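Local coordinates for protein putative pyridoxal phosphate-dependent transferase (Clostridium difficile, PDB 4DQ6) that is of unknown function but, as a putative transferase of the class I and II aminotransferase family, binds pyridoxal-5'-phosphate, at residues 66-71 / 276-281. Sequence-based numbering, arbitrary orientation.
Sequences TTRPDS and FSLVAT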
loop_
_atom_site.group_PDB
_atom_site.type_symbol
_atom_site.label_atom_id
_atom_site.label_comp_id
_atom_site.label_asym_id
_atom_site.label_seq_id
_atom_site.Cartn_x
_atom_site.Cartn_y
_atom_site.Cartn_z
ATOM N N THR A 66 -5.293 10.182 5.069
ATOM C CA THR A 66 -5.207 9.894 6.474
ATOM C C THR A 66 -3.936 10.360 7.087
ATOM O O THR A 66 -2.885 10.032 6.570
ATOM C CB THR A 66 -5.355 8.382 6.690
ATOM O OG1 THR A 66 -6.613 7.994 6.108
ATOM C CG2 THR A 66 -5.241 7.948 8.158
ATOM N N THR A 67 -4.032 11.120 8.152
ATOM C CA THR A 67 -2.864 11.564 8.903
ATOM C C THR A 67 -2.473 10.520 9.964
ATOM O O THR A 67 -3.303 9.729 10.395
ATOM C CB THR A 67 -3.149 12.930 9.554
ATOM O OG1 THR A 67 -1.917 13.478 9.961
ATOM C CG2 THR A 67 -4.062 12.811 10.778
ATOM N N ARG A 68 -1.206 10.463 10.357
ATOM C CA ARG A 68 -0.740 9.542 11.379
ATOM C C ARG A 68 -0.542 10.329 12.665
ATOM O O ARG A 68 0.456 11.069 12.814
ATOM C CB ARG A 68 0.566 8.861 10.939
ATOM C CG ARG A 68 1.054 7.737 11.852
ATOM C CD ARG A 68 2.306 7.056 11.297
ATOM N NE ARG A 68 2.003 6.426 10.031
ATOM C CZ ARG A 68 2.367 6.882 8.838
ATOM N NH1 ARG A 68 3.191 7.927 8.728
ATOM N NH2 ARG A 68 1.907 6.294 7.795
ATOM N N PRO A 69 -1.483 10.245 13.580
ATOM C CA PRO A 69 -1.366 11.052 14.807
ATOM C C PRO A 69 -0.245 10.496 15.685
ATOM O O PRO A 69 0.102 9.338 15.540
ATOM C CB PRO A 69 -2.720 10.861 15.508
ATOM C CG PRO A 69 -3.216 9.573 15.013
ATOM C CD PRO A 69 -2.690 9.413 13.594
ATOM N N ASP A 70 0.283 11.310 16.597
ATOM C CA ASP A 70 1.375 10.832 17.447
ATOM C C ASP A 70 1.000 9.556 18.213
ATOM O O ASP A 70 1.853 8.735 18.493
ATOM C CB ASP A 70 1.736 11.898 18.480
ATOM C CG ASP A 70 2.435 13.107 17.883
ATOM O OD1 ASP A 70 2.843 13.076 16.698
ATOM O OD2 ASP A 70 2.597 14.090 18.642
ATOM N N SER A 71 -0.276 9.399 18.558
ATOM C CA SER A 71 -0.768 8.223 19.324
ATOM C C SER A 71 -0.511 6.866 18.627
ATOM O O SER A 71 -0.362 5.849 19.306
ATOM C CB SER A 71 -2.280 8.350 19.596
ATOM O OG SER A 71 -3.052 8.415 18.414
ATOM N N PHE A 276 -8.212 2.551 7.782
ATOM C CA PHE A 276 -8.593 1.454 8.675
ATOM C C PHE A 276 -7.384 0.837 9.373
ATOM O O PHE A 276 -7.425 0.490 10.544
ATOM C CB PHE A 276 -9.468 0.453 7.954
ATOM C CG PHE A 276 -10.836 0.981 7.633
ATOM C CD1 PHE A 276 -11.702 1.313 8.681
ATOM C CD2 PHE A 276 -11.334 1.148 6.330
ATOM C CE1 PHE A 276 -12.987 1.777 8.452
ATOM C CE2 PHE A 276 -12.636 1.667 6.088
ATOM C CZ PHE A 276 -13.476 1.951 7.192
ATOM N N SER A 277 -6.308 0.628 8.642
ATOM C CA SER A 277 -5.076 0.222 9.228
ATOM C C SER A 277 -4.633 1.127 10.388
ATOM O O SER A 277 -4.134 0.670 11.427
ATOM C CB SER A 277 -4.015 0.229 8.084
ATOM O OG SER A 277 -2.724 0.339 8.480
ATOM N N LEU A 278 -4.805 2.434 10.198
ATOM C CA LEU A 278 -4.388 3.391 11.215
ATOM C C LEU A 278 -5.044 3.102 12.551
ATOM O O LEU A 278 -4.372 2.985 13.596
ATOM C CB LEU A 278 -4.783 4.808 10.843
ATOM C CG LEU A 278 -4.167 5.856 11.749
ATOM C CD1 LEU A 278 -2.760 6.184 11.202
ATOM C CD2 LEU A 278 -5.015 7.127 11.784
ATOM N N VAL A 279 -6.352 2.967 12.513
ATOM C CA VAL A 279 -7.084 2.797 13.781
ATOM C C VAL A 279 -6.950 1.401 14.356
ATOM O O VAL A 279 -6.891 1.238 15.577
ATOM C CB VAL A 279 -8.584 3.214 13.692
ATOM C CG1 VAL A 279 -8.769 4.674 13.264
ATOM C CG2 VAL A 279 -9.376 2.212 12.880
ATOM N N ALA A 280 -6.865 0.388 13.486
ATOM C CA ALA A 280 -6.717 -1.005 13.952
ATOM C C ALA A 280 -5.376 -1.240 14.618
ATOM O O ALA A 280 -5.279 -2.029 15.555
ATOM C CB ALA A 280 -6.976 -2.008 12.842
ATOM N N THR A 281 -4.307 -0.649 14.085
ATOM C CA THR A 281 -2.997 -0.878 14.641
ATOM C C THR A 281 -2.903 -0.324 16.066
ATOM O O THR A 281 -2.508 -0.995 17.016
ATOM C CB THR A 281 -1.951 -0.197 13.734
ATOM O OG1 THR A 281 -1.945 -0.823 12.448
ATOM C CG2 THR A 281 -0.543 -0.288 14.360
#
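Thr66 to Pro69 run as an extended loop past one side of helix 275-287, with Leu278 as the residue that meets them; the backbones come nearest at Arg68 and Leu278, whose CA atoms lie 7.2 Å apart, and no hydrogen bond joins the two segments. The buried isobutyl group of Leu278 reaches the loop because its CG stands anti to the backbone N (chi1 -170°), and both methyls lie against the loop. Leu278 CD2 lies 3.7 Å from Thr66 CG2, the two side chains running antiparallel alongside one another, and meets Pro69 CD tip to tip, also at 3.7 Å. Leu278 CD1 faces the backbone of Arg68, 3.9 Å from its CA. Both methyls crowd the carbonyl of Thr67, whose O comes within 3.4 Å of Leu278 CD2; this buried oxygen has no hydrogen-bond partner in the model. In the PLP-dependent aminotransferase fold the loop leads into helix 70-84, which adds Tyr72 against Leu278, and the contact lies at the dimer interface: Phe18 of the second subunit packs on Leu278, and Glu24 OE2 of that subunit is hydrogen-bonded to Thr67 OG1. The Thr66 side chain is about 11 Å from a bound pyridoxal-5'-phosphate. The Arg68 chain crosses Leu278 with its aliphatic part, Arg68 CG lying 4.2 Å from Leu278 CD1, then bends at chi3 (-63°) and carries NH2 to hydrogen bonds with Asn273 OD1 and Lys271 O, just ahead of the helix. Within the helix, Ser277 O accepts both Thr281 N and, from the opposite face of its carbonyl plane, Thr281 OG1 at 2.8 Å; that hydroxyl is also hydrogen-bonded to Ser247 OG.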